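PDB 6P1G: copper chaperone PCu(A)C from Methylosinus trichosporium OB3b, which binds copper through a histidine brace and probably acts as a copper chaperone, this chain being its PCuAC domain. Local coordinates for residues F51-F56 / E87-S92; R26-M31 / G83-L88; H3-G8 / T114-V119; K11-W16 / L32-A37; P40-G45 / A64-I69. One frame throughout, in Å; residues are numbered along the deposited sequence.

Contact 1 (F51-F56 / E87-S92); sequences FRSVQF and ELVDIS. With ZN (zinc ion), chain D.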
# COMPACT_ATOMS: atom_id res chain seq x y z
N PHE A 51 -6.80 10.69 3.58
CA PHE A 51 -7.02 9.97 4.83
C PHE A 51 -6.04 10.47 5.88
O PHE A 51 -5.01 11.04 5.55
CB PHE A 51 -6.87 8.45 4.63
CG PHE A 51 -5.60 8.05 3.91
CD1 PHE A 51 -5.61 7.79 2.55
CD2 PHE A 51 -4.41 7.91 4.61
CE1 PHE A 51 -4.46 7.40 1.90
CE2 PHE A 51 -3.25 7.53 3.96
CZ PHE A 51 -3.28 7.27 2.60
N ARG A 52 -6.37 10.25 7.15
CA ARG A 52 -5.62 10.88 8.24
C ARG A 52 -4.64 9.95 8.94
O ARG A 52 -3.74 10.42 9.64
CB ARG A 52 -6.59 11.47 9.27
CG ARG A 52 -7.31 12.73 8.78
CD ARG A 52 -8.57 13.03 9.58
NE ARG A 52 -8.44 12.65 10.99
CZ ARG A 52 -9.45 12.26 11.76
NH1 ARG A 52 -10.68 12.20 11.26
NH2 ARG A 52 -9.23 11.93 13.02
N SER A 53 -4.79 8.64 8.75
CA SER A 53 -3.83 7.69 9.29
C SER A 53 -3.92 6.33 8.60
O SER A 53 -4.82 6.08 7.81
CB SER A 53 -4.05 7.51 10.80
OG SER A 53 -5.36 7.05 11.07
N VAL A 54 -2.96 5.46 8.91
CA VAL A 54 -2.96 4.10 8.37
C VAL A 54 -2.63 3.08 9.44
O VAL A 54 -2.05 3.41 10.48
CB VAL A 54 -1.95 3.93 7.21
CG1 VAL A 54 -2.26 4.89 6.06
CG2 VAL A 54 -0.52 4.11 7.71
N GLN A 55 -2.99 1.83 9.18
CA GLN A 55 -2.59 0.71 10.02
C GLN A 55 -2.05 -0.39 9.12
O GLN A 55 -2.46 -0.51 7.97
CB GLN A 55 -3.75 0.21 10.87
CG GLN A 55 -4.30 1.24 11.84
CD GLN A 55 -5.64 0.85 12.43
OE1 GLN A 55 -6.17 -0.22 12.13
NE2 GLN A 55 -6.19 1.71 13.27
N PHE A 56 -1.14 -1.20 9.66
CA PHE A 56 -0.61 -2.32 8.89
C PHE A 56 -1.28 -3.61 9.37
O PHE A 56 -1.18 -3.98 10.54
CB PHE A 56 0.91 -2.38 9.03
CG PHE A 56 1.62 -1.17 8.48
CD1 PHE A 56 1.77 -0.03 9.25
CD2 PHE A 56 2.11 -1.17 7.19
CE1 PHE A 56 2.42 1.09 8.74
CE2 PHE A 56 2.76 -0.06 6.67
CZ PHE A 56 2.91 1.07 7.45
N GLU A 87 -4.04 -0.62 5.88
CA GLU A 87 -5.40 -0.14 6.06
C GLU A 87 -5.40 1.38 6.03
O GLU A 87 -4.71 2.02 6.82
CB GLU A 87 -5.99 -0.65 7.37
CG GLU A 87 -7.50 -0.48 7.49
CD GLU A 87 -8.28 -1.56 6.76
OE1 GLU A 87 -7.68 -2.58 6.39
OE2 GLU A 87 -9.50 -1.38 6.56
N LEU A 88 -6.17 1.96 5.12
CA LEU A 88 -6.29 3.41 5.04
C LEU A 88 -7.44 3.87 5.92
O LEU A 88 -8.59 3.52 5.67
CB LEU A 88 -6.50 3.85 3.59
CG LEU A 88 -5.51 3.29 2.57
CD1 LEU A 88 -5.82 3.79 1.17
CD2 LEU A 88 -4.08 3.64 2.96
N VAL A 89 -7.12 4.65 6.95
CA VAL A 89 -8.08 4.96 8.00
C VAL A 89 -8.57 6.41 7.94
O VAL A 89 -7.79 7.32 7.65
CB VAL A 89 -7.47 4.69 9.39
CG1 VAL A 89 -8.51 4.90 10.49
CG2 VAL A 89 -6.93 3.27 9.46
N ASP A 90 -9.86 6.60 8.19
CA ASP A 90 -10.49 7.91 8.20
C ASP A 90 -10.35 8.59 6.84
O ASP A 90 -9.88 9.71 6.74
CB ASP A 90 -9.90 8.81 9.29
CG ASP A 90 -10.34 8.39 10.68
OD1 ASP A 90 -11.44 7.81 10.81
OD2 ASP A 90 -9.59 8.65 11.65
N ILE A 91 -10.77 7.87 5.80
CA ILE A 91 -10.81 8.43 4.46
C ILE A 91 -11.78 9.60 4.42
O ILE A 91 -12.93 9.48 4.86
CB ILE A 91 -11.20 7.37 3.42
CG1 ILE A 91 -10.15 6.26 3.41
CG2 ILE A 91 -11.35 7.99 2.04
CD1 ILE A 91 -10.48 5.13 2.48
N SER A 92 -11.32 10.73 3.90
CA SER A 92 -12.13 11.93 3.81
C SER A 92 -12.60 12.11 2.38
O SER A 92 -13.73 12.54 2.12
CB SER A 92 -11.32 13.15 4.26
OG SER A 92 -10.92 13.03 5.62
ZN ZN D . -7.29 -4.37 7.03
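Phe-51 turns one face of its ring to Leu-88, and the CD2 methyl sits over that face off toward the rim, 3.7 Å from Phe-51 CZ, as a CH-pi contact. The ring comes over Leu-88 because chi1 of 50° puts CG between the backbone N and the carbonyl carbon. Leu-88 CD2 also touches Val-54 CG1, the two side chains running alongside each other. With an alanine in place of Phe-51, this methyl would probably lose the aromatic face it lies against, leaving a gap toward Val-46 of strand 41-47.

Val-89 points to the opposite face of the strand pair, with Ser-53 and Gln-55. Its CB lies 3.6 Å from Ser-53 OG, and its CG2 is 4.0 Å from the amide carbon CD of Gln-55. The Gln-55 chain is extended beyond CG, and its OE1 bonds to His-57 NE2, a second-shell link to a zinc ligand. Farther along, Asp-90 OD2 stands above the Arg-52 guanidinium, 3.6 Å from NH2; the planes are 20° apart, and no N-H points at OD2, so charge alone joins them.

In the backbone, Val-89 O takes Arg-52 N at 3.3 Å and, weakly, Ser-53 N. Val-89 N returns a bond of 2.8 Å to Ser-53 O, and Gln-55 and Glu-87 exchange two more, that from Glu-87 N to Gln-55 O being 2.6 Å long. This is an antiparallel pair with a classic beta bulge at Arg-52 and Ser-53, leading into the zinc site where Glu-87 OE1 joins His-57, His-61 and His-85.

Contact 2 (R26-M31 / G83-L88); sequences RAQLYM and GSHVEL. With ZN (zinc ion), chain D.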
# COMPACT_ATOMS: atom_id res chain seq x y z
N ARG A 26 -12.83 3.27 5.64
CA ARG A 26 -11.61 2.45 5.62
C ARG A 26 -11.43 1.74 4.28
O ARG A 26 -12.40 1.26 3.69
CB ARG A 26 -11.64 1.42 6.75
CG ARG A 26 -11.62 2.03 8.14
CD ARG A 26 -11.39 0.97 9.21
NE ARG A 26 -11.06 1.56 10.50
CZ ARG A 26 -10.19 1.04 11.36
NH1 ARG A 26 -9.55 -0.08 11.06
NH2 ARG A 26 -9.95 1.65 12.51
N ALA A 27 -10.19 1.66 3.82
CA ALA A 27 -9.86 0.91 2.61
C ALA A 27 -8.58 0.11 2.79
O ALA A 27 -7.87 0.28 3.77
CB ALA A 27 -9.74 1.85 1.42
N GLN A 28 -8.29 -0.76 1.82
CA GLN A 28 -7.10 -1.60 1.89
C GLN A 28 -6.17 -1.31 0.72
O GLN A 28 -6.59 -1.33 -0.43
CB GLN A 28 -7.47 -3.08 1.89
CG GLN A 28 -8.30 -3.53 3.08
CD GLN A 28 -9.76 -3.14 2.96
OE1 GLN A 28 -10.38 -3.29 1.90
NE2 GLN A 28 -10.33 -2.62 4.05
N LEU A 29 -4.90 -1.04 1.02
CA LEU A 29 -3.91 -0.76 -0.01
C LEU A 29 -3.04 -1.98 -0.30
O LEU A 29 -2.48 -2.58 0.62
CB LEU A 29 -3.04 0.43 0.40
CG LEU A 29 -1.80 0.70 -0.46
CD1 LEU A 29 -2.18 1.01 -1.90
CD2 LEU A 29 -1.01 1.85 0.14
N TYR A 30 -2.96 -2.34 -1.57
CA TYR A 30 -2.18 -3.49 -2.02
C TYR A 30 -1.11 -3.07 -3.02
O TYR A 30 -1.25 -2.05 -3.69
CB TYR A 30 -3.10 -4.54 -2.66
CG TYR A 30 -4.26 -4.95 -1.78
CD1 TYR A 30 -4.06 -5.73 -0.65
CD2 TYR A 30 -5.55 -4.55 -2.08
CE1 TYR A 30 -5.12 -6.11 0.15
CE2 TYR A 30 -6.61 -4.92 -1.28
CZ TYR A 30 -6.40 -5.70 -0.17
OH TYR A 30 -7.46 -6.07 0.62
N MET A 31 -0.06 -3.87 -3.12
CA MET A 31 1.05 -3.59 -4.03
C MET A 31 2.06 -4.73 -4.03
O MET A 31 2.07 -5.57 -3.14
CB MET A 31 1.76 -2.30 -3.65
CG MET A 31 2.49 -2.38 -2.33
SD MET A 31 3.11 -0.78 -1.80
CE MET A 31 1.59 0.16 -1.72
N GLY A 83 -3.25 -11.93 2.54
CA GLY A 83 -1.91 -11.90 3.09
C GLY A 83 -1.72 -10.75 4.07
O GLY A 83 -2.01 -10.88 5.26
N SER A 84 -1.21 -9.63 3.57
CA SER A 84 -1.02 -8.44 4.38
C SER A 84 -1.35 -7.20 3.55
O SER A 84 -1.30 -7.24 2.32
CB SER A 84 0.41 -8.37 4.92
OG SER A 84 1.31 -7.88 3.94
N HIS A 85 -1.68 -6.11 4.22
CA HIS A 85 -2.03 -4.88 3.53
C HIS A 85 -1.94 -3.68 4.45
O HIS A 85 -1.85 -3.83 5.67
CB HIS A 85 -3.45 -4.97 2.96
CG HIS A 85 -4.50 -5.22 4.00
ND1 HIS A 85 -4.83 -6.48 4.43
CD2 HIS A 85 -5.27 -4.36 4.70
CE1 HIS A 85 -5.78 -6.40 5.35
NE2 HIS A 85 -6.06 -5.12 5.53
N VAL A 86 -1.96 -2.50 3.86
CA VAL A 86 -2.08 -1.27 4.63
C VAL A 86 -3.53 -0.84 4.68
O VAL A 86 -4.19 -0.73 3.64
CB VAL A 86 -1.22 -0.13 4.03
CG1 VAL A 86 -1.46 1.16 4.78
CG2 VAL A 86 0.25 -0.51 4.05
N GLU A 87 -4.04 -0.62 5.88
CA GLU A 87 -5.40 -0.14 6.06
C GLU A 87 -5.40 1.38 6.03
O GLU A 87 -4.71 2.02 6.82
CB GLU A 87 -5.99 -0.65 7.37
CG GLU A 87 -7.50 -0.48 7.49
CD GLU A 87 -8.28 -1.56 6.76
OE1 GLU A 87 -7.68 -2.58 6.39
OE2 GLU A 87 -9.50 -1.38 6.56
N LEU A 88 -6.17 1.96 5.12
CA LEU A 88 -6.29 3.41 5.04
C LEU A 88 -7.44 3.87 5.92
O LEU A 88 -8.59 3.52 5.67
CB LEU A 88 -6.50 3.85 3.59
CG LEU A 88 -5.51 3.29 2.57
CD1 LEU A 88 -5.82 3.79 1.17
CD2 LEU A 88 -4.08 3.64 2.96
ZN ZN D . -7.29 -4.37 7.03
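The rings of Tyr-30 and His-85 meet obliquely, their planes 58° apart, and the closest touch is from Tyr-30 CE1 to His-85 CB at 3.5 Å. Ser-84 O lies at the edge of the tyrosine ring, and one face carries the backbone carbonyl carbon of Gln-28. At the edge of the imidazole, in its plane, is Glu-87 OE1, a fellow ligand of the zinc ion, which His-85 NE2 binds at 2.1 Å.

Gln-28 runs alongside His-85 and Glu-87, two of the four zinc ligands. Its CG lies 3.5 Å from His-85 CD2, with the amide almost perpendicular to the ring. A bend at chi2 (78°) brings NE2 to Glu-87 OE2, a 2.9 Å hydrogen bond on the syn side, somewhat out of the carboxylate plane. With OE1 on the metal and OE2 on the amide, the carboxylate is held at both oxygens.

The backbone is a regular antiparallel ladder, Leu-29 N reaching Val-86 O at 2.7 Å. On the face away from the zinc, Leu-29 CB packs 4.1 Å from Val-86 CB. Strand 26-35 lies between strands 75-91 and 10-18, where Trp-16 meets the Tyr-30 ring, while Val-86 packs on Val-54 and Phe-56 of strand 51-58.

Contact 3 (H3-G8 / T114-V119); sequences HEYAVG and TIDAAV. With CU (copper (II) ion), chain C.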
# COMPACT_ATOMS: atom_id res chain seq x y z
N HIS A 3 1.41 -0.01 -14.11
CA HIS A 3 2.26 1.12 -13.76
C HIS A 3 3.15 0.77 -12.57
O HIS A 3 2.78 -0.03 -11.72
CB HIS A 3 1.42 2.38 -13.48
CG HIS A 3 0.61 2.32 -12.22
ND1 HIS A 3 -0.18 1.24 -11.89
CD2 HIS A 3 0.44 3.22 -11.22
CE1 HIS A 3 -0.79 1.47 -10.74
NE2 HIS A 3 -0.43 2.67 -10.31
N GLU A 4 4.34 1.36 -12.54
CA GLU A 4 5.32 1.05 -11.50
C GLU A 4 6.05 2.31 -11.06
O GLU A 4 6.06 3.32 -11.76
CB GLU A 4 6.32 0.00 -11.99
CG GLU A 4 7.16 0.44 -13.18
CD GLU A 4 8.13 -0.63 -13.63
OE1 GLU A 4 7.68 -1.76 -13.95
OE2 GLU A 4 9.35 -0.36 -13.67
N TYR A 5 6.66 2.24 -9.88
CA TYR A 5 7.43 3.35 -9.34
C TYR A 5 8.76 2.88 -8.79
O TYR A 5 8.95 1.69 -8.53
CB TYR A 5 6.64 4.07 -8.25
CG TYR A 5 5.33 4.66 -8.71
CD1 TYR A 5 4.16 3.91 -8.66
CD2 TYR A 5 5.26 5.96 -9.20
CE1 TYR A 5 2.95 4.44 -9.09
CE2 TYR A 5 4.05 6.49 -9.63
CZ TYR A 5 2.91 5.73 -9.57
OH TYR A 5 1.71 6.25 -9.99
N ALA A 6 9.69 3.81 -8.62
CA ALA A 6 10.99 3.47 -8.06
C ALA A 6 11.51 4.57 -7.15
O ALA A 6 11.31 5.76 -7.41
CB ALA A 6 11.99 3.18 -9.17
N VAL A 7 12.18 4.16 -6.07
CA VAL A 7 12.89 5.08 -5.20
C VAL A 7 14.01 4.29 -4.51
O VAL A 7 13.77 3.20 -3.98
CB VAL A 7 11.96 5.75 -4.16
CG1 VAL A 7 11.22 4.70 -3.33
CG2 VAL A 7 12.74 6.71 -3.27
N GLY A 8 15.22 4.82 -4.55
CA GLY A 8 16.38 4.09 -4.07
C GLY A 8 16.49 2.76 -4.80
O GLY A 8 16.41 2.70 -6.03
N THR A 114 6.01 9.40 -4.17
CA THR A 114 4.60 9.68 -4.42
C THR A 114 4.07 8.73 -5.49
O THR A 114 4.67 8.59 -6.55
CB THR A 114 4.39 11.13 -4.87
OG1 THR A 114 4.85 12.01 -3.84
CG2 THR A 114 2.91 11.40 -5.14
N ILE A 115 2.96 8.07 -5.19
CA ILE A 115 2.36 7.13 -6.13
C ILE A 115 0.90 7.46 -6.42
O ILE A 115 0.28 8.28 -5.73
CB ILE A 115 2.42 5.69 -5.59
CG1 ILE A 115 1.56 5.57 -4.33
CG2 ILE A 115 3.85 5.28 -5.31
CD1 ILE A 115 1.34 4.14 -3.87
N ASP A 116 0.36 6.82 -7.45
CA ASP A 116 -1.08 6.85 -7.70
C ASP A 116 -1.61 5.42 -7.69
O ASP A 116 -1.39 4.66 -8.63
CB ASP A 116 -1.41 7.54 -9.02
CG ASP A 116 -0.97 8.99 -9.05
OD1 ASP A 116 -1.71 9.84 -8.50
OD2 ASP A 116 0.10 9.28 -9.62
N ALA A 117 -2.31 5.07 -6.62
CA ALA A 117 -2.89 3.75 -6.49
C ALA A 117 -4.20 3.69 -7.26
O ALA A 117 -5.04 4.58 -7.14
CB ALA A 117 -3.11 3.40 -5.03
N ALA A 118 -4.37 2.64 -8.06
CA ALA A 118 -5.61 2.46 -8.80
C ALA A 118 -6.75 2.15 -7.84
O ALA A 118 -6.63 1.25 -7.01
CB ALA A 118 -5.46 1.36 -9.84
N VAL A 119 -7.84 2.89 -7.96
CA VAL A 119 -9.00 2.63 -7.11
C VAL A 119 -9.86 1.57 -7.77
O VAL A 119 -10.39 1.76 -8.86
CB VAL A 119 -9.83 3.90 -6.87
CG1 VAL A 119 -11.00 3.60 -5.95
CG2 VAL A 119 -8.96 5.01 -6.29
CU CU C . -0.19 -0.59 -12.71
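His-3 belongs to the histidine brace that holds the copper ion, and this contact ties its ring, with that of Tyr-5, to strand 111-120. ND1 of His-3 binds the copper at 2.0 Å; the backbone N of Met-2 and ND1 of His-14 are the other protein ligands. The far side of the imidazole is held as well: NE2 donates to Asp-116 O over 2.8 Å, nearly in line with the C=O bond (166° at the oxygen) and slightly out of the ring plane. A proton on NE2 leaves ND1 for the metal, and the carbonyl is likely to make the imidazole a somewhat stronger copper ligand while fixing its rotation. Chi1 of 70°, with CG between the backbone N and the carbonyl carbon, sends the ring across toward this strand.

Strands 4-7 and 111-120 are not paired with each other, their axes being 8.2 Å apart at closest; each pairs with strand 10-18, and side chains make the connection. Tyr-5 does most of it. Its ring crosses Ile-115 at about a right angle, CG2 lying over one face, off toward the rim and 3.6 Å from Tyr-5 CD1, a CH-pi contact. Pro-15 touches Tyr-5 and Ile-115 too. At the end of the ring, Tyr-5 OH accepts a hydrogen bond from Asp-116 N at 2.9 Å, rather bent with 143° at the hydrogen.

Contact 4 (K11-W16 / L32-A37); sequences KIEHPW and LVVNSA. With CU (copper (II) ion), chain C.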
# COMPACT_ATOMS: atom_id res chain seq x y z
N LYS A 11 11.44 -0.91 -5.73
CA LYS A 11 10.52 -0.74 -6.85
C LYS A 11 9.11 -1.19 -6.45
O LYS A 11 8.93 -2.28 -5.90
CB LYS A 11 11.04 -1.50 -8.08
CG LYS A 11 10.19 -1.34 -9.33
CD LYS A 11 11.04 -1.59 -10.57
CE LYS A 11 11.78 -2.92 -10.49
NZ LYS A 11 12.74 -3.06 -11.62
N ILE A 12 8.13 -0.35 -6.74
CA ILE A 12 6.74 -0.64 -6.41
C ILE A 12 5.93 -0.91 -7.67
O ILE A 12 5.87 -0.07 -8.57
CB ILE A 12 6.09 0.52 -5.63
CG1 ILE A 12 6.87 0.81 -4.34
CG2 ILE A 12 4.63 0.21 -5.31
CD1 ILE A 12 7.80 2.00 -4.44
N GLU A 13 5.30 -2.08 -7.73
CA GLU A 13 4.57 -2.47 -8.93
C GLU A 13 3.06 -2.49 -8.71
O GLU A 13 2.56 -3.16 -7.80
CB GLU A 13 5.04 -3.85 -9.41
CG GLU A 13 6.51 -3.90 -9.78
CD GLU A 13 6.88 -5.18 -10.50
OE1 GLU A 13 8.09 -5.39 -10.75
OE2 GLU A 13 5.97 -5.97 -10.82
N HIS A 14 2.36 -1.74 -9.56
CA HIS A 14 0.90 -1.62 -9.56
C HIS A 14 0.30 -1.52 -8.16
O HIS A 14 -0.35 -2.46 -7.70
CB HIS A 14 0.25 -2.78 -10.30
CG HIS A 14 -1.20 -2.54 -10.62
ND1 HIS A 14 -1.61 -1.66 -11.59
CD2 HIS A 14 -2.33 -3.04 -10.06
CE1 HIS A 14 -2.93 -1.64 -11.64
NE2 HIS A 14 -3.39 -2.46 -10.72
N PRO A 15 0.53 -0.40 -7.48
CA PRO A 15 -0.21 -0.20 -6.24
C PRO A 15 -1.69 -0.04 -6.56
O PRO A 15 -2.04 0.60 -7.55
CB PRO A 15 0.39 1.09 -5.66
CG PRO A 15 0.92 1.81 -6.85
CD PRO A 15 1.39 0.75 -7.81
N TRP A 16 -2.55 -0.64 -5.75
CA TRP A 16 -3.98 -0.55 -5.97
C TRP A 16 -4.69 -0.71 -4.65
O TRP A 16 -4.11 -1.21 -3.69
CB TRP A 16 -4.46 -1.61 -6.98
CG TRP A 16 -4.29 -3.04 -6.52
CD1 TRP A 16 -3.14 -3.77 -6.51
CD2 TRP A 16 -5.32 -3.90 -6.02
NE1 TRP A 16 -3.39 -5.03 -6.03
CE2 TRP A 16 -4.72 -5.14 -5.72
CE3 TRP A 16 -6.69 -3.74 -5.78
CZ2 TRP A 16 -5.43 -6.21 -5.20
CZ3 TRP A 16 -7.40 -4.82 -5.27
CH2 TRP A 16 -6.77 -6.04 -4.99
N LEU A 32 2.90 -4.75 -5.05
CA LEU A 32 4.07 -5.62 -5.07
C LEU A 32 5.33 -4.78 -4.89
O LEU A 32 5.57 -3.84 -5.66
CB LEU A 32 4.12 -6.43 -6.37
CG LEU A 32 5.45 -7.11 -6.69
CD1 LEU A 32 5.72 -8.24 -5.71
CD2 LEU A 32 5.44 -7.63 -8.11
N VAL A 33 6.12 -5.10 -3.87
CA VAL A 33 7.34 -4.35 -3.59
C VAL A 33 8.59 -5.20 -3.82
O VAL A 33 8.71 -6.29 -3.27
CB VAL A 33 7.35 -3.82 -2.14
CG1 VAL A 33 8.65 -3.08 -1.86
CG2 VAL A 33 6.14 -2.93 -1.89
N VAL A 34 9.51 -4.68 -4.63
CA VAL A 34 10.76 -5.37 -4.90
C VAL A 34 11.93 -4.62 -4.27
O VAL A 34 12.18 -3.46 -4.58
CB VAL A 34 11.01 -5.52 -6.41
CG1 VAL A 34 12.34 -6.21 -6.67
CG2 VAL A 34 9.87 -6.29 -7.06
N ASN A 35 12.64 -5.30 -3.37
CA ASN A 35 13.79 -4.71 -2.70
C ASN A 35 15.10 -5.24 -3.28
O ASN A 35 15.48 -6.37 -3.01
CB ASN A 35 13.73 -5.00 -1.19
CG ASN A 35 14.90 -4.40 -0.42
OD1 ASN A 35 15.63 -3.55 -0.93
ND2 ASN A 35 15.08 -4.86 0.81
N SER A 36 15.77 -4.41 -4.07
CA SER A 36 17.01 -4.83 -4.73
C SER A 36 18.25 -4.58 -3.87
O SER A 36 19.37 -4.90 -4.27
CB SER A 36 17.17 -4.12 -6.07
OG SER A 36 16.24 -4.61 -7.02
N ALA A 37 18.06 -4.02 -2.68
CA ALA A 37 19.17 -3.76 -1.77
C ALA A 37 19.59 -5.04 -1.05
O ALA A 37 18.81 -5.98 -0.94
CB ALA A 37 18.78 -2.68 -0.76
CU CU C . -0.19 -0.59 -12.71
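Lys-11 to Glu-13 and Leu-32 to Val-34 run antiparallel, with strand axes 4.8 Å apart at closest and directions 164° apart. Lys-11 with Val-34 and Glu-13 with Leu-32 are hydrogen-bonded pairs, and the non-hydrogen-bonded pair Ile-12 with Val-33 comes between them. Four bonds result; the one from Glu-13 N to Leu-32 O is 2.7 Å long and nearly straight.

Glu-13 carries the side-chain contact. Its chain is extended beyond CG and runs alongside Leu-32, pointing the same way, with OE2 only 3.2 Å from Leu-32 CD2. The other oxygen, OE1, is 4.2 Å from Val-34 CG2, so the carboxylate rests against aliphatic methyls of both residues. Ile-12 and Val-33 point to the other face, where Ile-12 packs on Val-113.

At the end of strand 26-35, Asn-35 OD1 accepts from Ala-37 N at 3.0 Å, the donor standing well above the carbonyl plane: an Asx turn. Asn-35 ND2 bonds to Pro-72 O and Arg-39 O.

Just beyond the paired residues, His-14 takes a positive phi (41°), and its ND1 binds copper at 2.1 Å. Here one strand of a beta hairpin supplies the second histidine of the copper-binding brace, together with His-3 and the backbone N of Met-2.

Contact 5 (P40-G45 / A64-I69); sequences PDRLIG and AREDAI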
# COMPACT_ATOMS: atom_id res chain seq x y z
N PRO A 40 17.83 -5.12 4.67
CA PRO A 40 16.38 -5.09 4.81
C PRO A 40 15.84 -3.67 4.75
O PRO A 40 16.58 -2.72 5.00
CB PRO A 40 16.14 -5.70 6.20
CG PRO A 40 17.43 -5.49 6.93
CD PRO A 40 18.51 -5.59 5.89
N ASP A 41 14.57 -3.53 4.42
CA ASP A 41 13.91 -2.24 4.41
C ASP A 41 12.51 -2.41 4.96
O ASP A 41 12.04 -3.53 5.15
CB ASP A 41 13.87 -1.64 3.00
CG ASP A 41 13.76 -0.12 3.01
OD1 ASP A 41 13.32 0.44 4.04
OD2 ASP A 41 14.12 0.51 2.00
N ARG A 42 11.84 -1.29 5.22
CA ARG A 42 10.49 -1.34 5.75
C ARG A 42 9.61 -0.25 5.16
O ARG A 42 10.02 0.90 5.06
CB ARG A 42 10.53 -1.20 7.27
CG ARG A 42 11.09 -2.40 8.01
CD ARG A 42 10.98 -2.21 9.50
NE ARG A 42 11.39 -3.40 10.24
CZ ARG A 42 12.65 -3.72 10.50
NH1 ARG A 42 13.64 -2.93 10.09
NH2 ARG A 42 12.93 -4.82 11.18
N LEU A 43 8.39 -0.63 4.78
CA LEU A 43 7.37 0.37 4.52
C LEU A 43 6.85 0.81 5.88
O LEU A 43 6.17 0.04 6.57
CB LEU A 43 6.25 -0.20 3.65
CG LEU A 43 5.04 0.70 3.41
CD1 LEU A 43 5.47 2.00 2.75
CD2 LEU A 43 4.00 -0.03 2.56
N ILE A 44 7.16 2.04 6.27
CA ILE A 44 6.86 2.51 7.62
C ILE A 44 5.77 3.56 7.66
O ILE A 44 5.31 3.95 8.73
CB ILE A 44 8.11 3.09 8.30
CG1 ILE A 44 8.63 4.29 7.51
CG2 ILE A 44 9.19 2.02 8.43
CD1 ILE A 44 9.79 5.00 8.18
N GLY A 45 5.34 4.03 6.49
CA GLY A 45 4.33 5.06 6.45
C GLY A 45 3.66 5.24 5.10
O GLY A 45 4.24 4.96 4.06
N ALA A 64 -0.56 -5.93 12.81
CA ALA A 64 0.56 -6.82 12.55
C ALA A 64 1.64 -6.85 13.63
O ALA A 64 1.48 -6.30 14.72
CB ALA A 64 1.18 -6.47 11.21
N ARG A 65 2.75 -7.49 13.27
CA ARG A 65 3.92 -7.66 14.13
C ARG A 65 4.39 -6.32 14.68
O ARG A 65 4.47 -6.11 15.89
CB ARG A 65 5.05 -8.31 13.34
CG ARG A 65 4.59 -9.33 12.31
CD ARG A 65 4.64 -10.76 12.82
NE ARG A 65 6.00 -11.27 12.96
CZ ARG A 65 6.75 -11.69 11.94
NH1 ARG A 65 6.28 -11.64 10.70
NH2 ARG A 65 7.97 -12.14 12.16
N GLU A 66 4.71 -5.43 13.75
CA GLU A 66 5.14 -4.08 14.04
C GLU A 66 4.32 -3.18 13.13
O GLU A 66 3.65 -3.67 12.23
CB GLU A 66 6.63 -3.91 13.78
CG GLU A 66 7.03 -4.32 12.37
CD GLU A 66 8.52 -4.17 12.13
OE1 GLU A 66 9.31 -4.85 12.81
OE2 GLU A 66 8.88 -3.36 11.26
N ASP A 67 4.37 -1.87 13.34
CA ASP A 67 3.65 -0.98 12.44
C ASP A 67 4.48 -0.67 11.20
O ASP A 67 4.86 0.47 10.96
CB ASP A 67 3.24 0.31 13.15
CG ASP A 67 1.86 0.78 12.74
OD1 ASP A 67 0.98 -0.08 12.52
OD2 ASP A 67 1.65 2.01 12.64
N ALA A 68 4.76 -1.72 10.44
CA ALA A 68 5.52 -1.63 9.20
C ALA A 68 5.36 -2.89 8.37
O ALA A 68 4.95 -3.94 8.88
CB ALA A 68 6.99 -1.38 9.50
N ILE A 69 5.66 -2.79 7.08
CA ILE A 69 5.78 -3.97 6.22
C ILE A 69 7.25 -4.33 6.05
O ILE A 69 8.02 -3.57 5.48
CB ILE A 69 5.15 -3.74 4.84
CG1 ILE A 69 3.68 -3.33 4.97
CG2 ILE A 69 5.26 -5.00 3.99
CD1 ILE A 69 2.80 -4.39 5.58
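Arg-42 passes its aliphatic chain over Ala-68, CD lying 4.1 Å from the methyl CB, and then meets Glu-66. The chain is extended from CG to NE and crosses the glutamate side chain at about a right angle, yet guanidinium and carboxylate planes are only 16° apart. Glu-66 OE2 comes in at the guanidinium edge, 2.7 Å from NE. That salt bridge is short but its hydrogen bond is weak, with 123° at the hydrogen. Arg-42 NH1 has a second carboxylate, Glu-108. A leucine in place of Arg-42 would probably leave Glu-66 and Glu-108 without the positive charge they share, and set the Glu-66 side chain free to turn.

Arg-42 N is held too, by Asp-41 OD1 at 2.6 Å. The backbones join at one hydrogen-bonded pair: Leu-43 N to Ile-69 O at 3.0 Å, and Ile-69 N back to Leu-43 O. On the inner face Leu-43 and Ile-69 lie side by side, CB to CB 3.9 Å, both against Phe-56. Chi1 of 175° sets Leu-43 CG opposite the backbone N, and CD2 comes to 4.1 Å from Ile-69 CG1. Outside, Ala-68 CB touches Ile-44 CG2.

Asp-67 is the centre of an inverse gamma turn, which brings the loop after strand 62-63 round to this antiparallel bridge; just past that bridge, Ile-44 and Gly-45 both face Val-106 of strand 100-107: a classic beta bulge.

Overall arrangement
Contact 2 is the buried one, its centre about 6 Å from that of the chain; contacts 1, 4 and 5 are partly buried and contact 3 is at the surface. Contacts 1 and 2 share strand 75-91 and the zinc ligand Glu-87, and contacts 2 and 4 share strand 26-35, so the sheet runs on from zinc to copper. Contacts 3 and 4 hold the brace histidines: His-3 is tied by its own side chain in contact 3, while His-14 lies just past the backbone ladder of contact 4. Contact 5 has no metal ligand and relies on a partly exposed salt bridge and one bridge pair. It meets contact 1 through Phe-56, which touches Leu-43 and Ile-69.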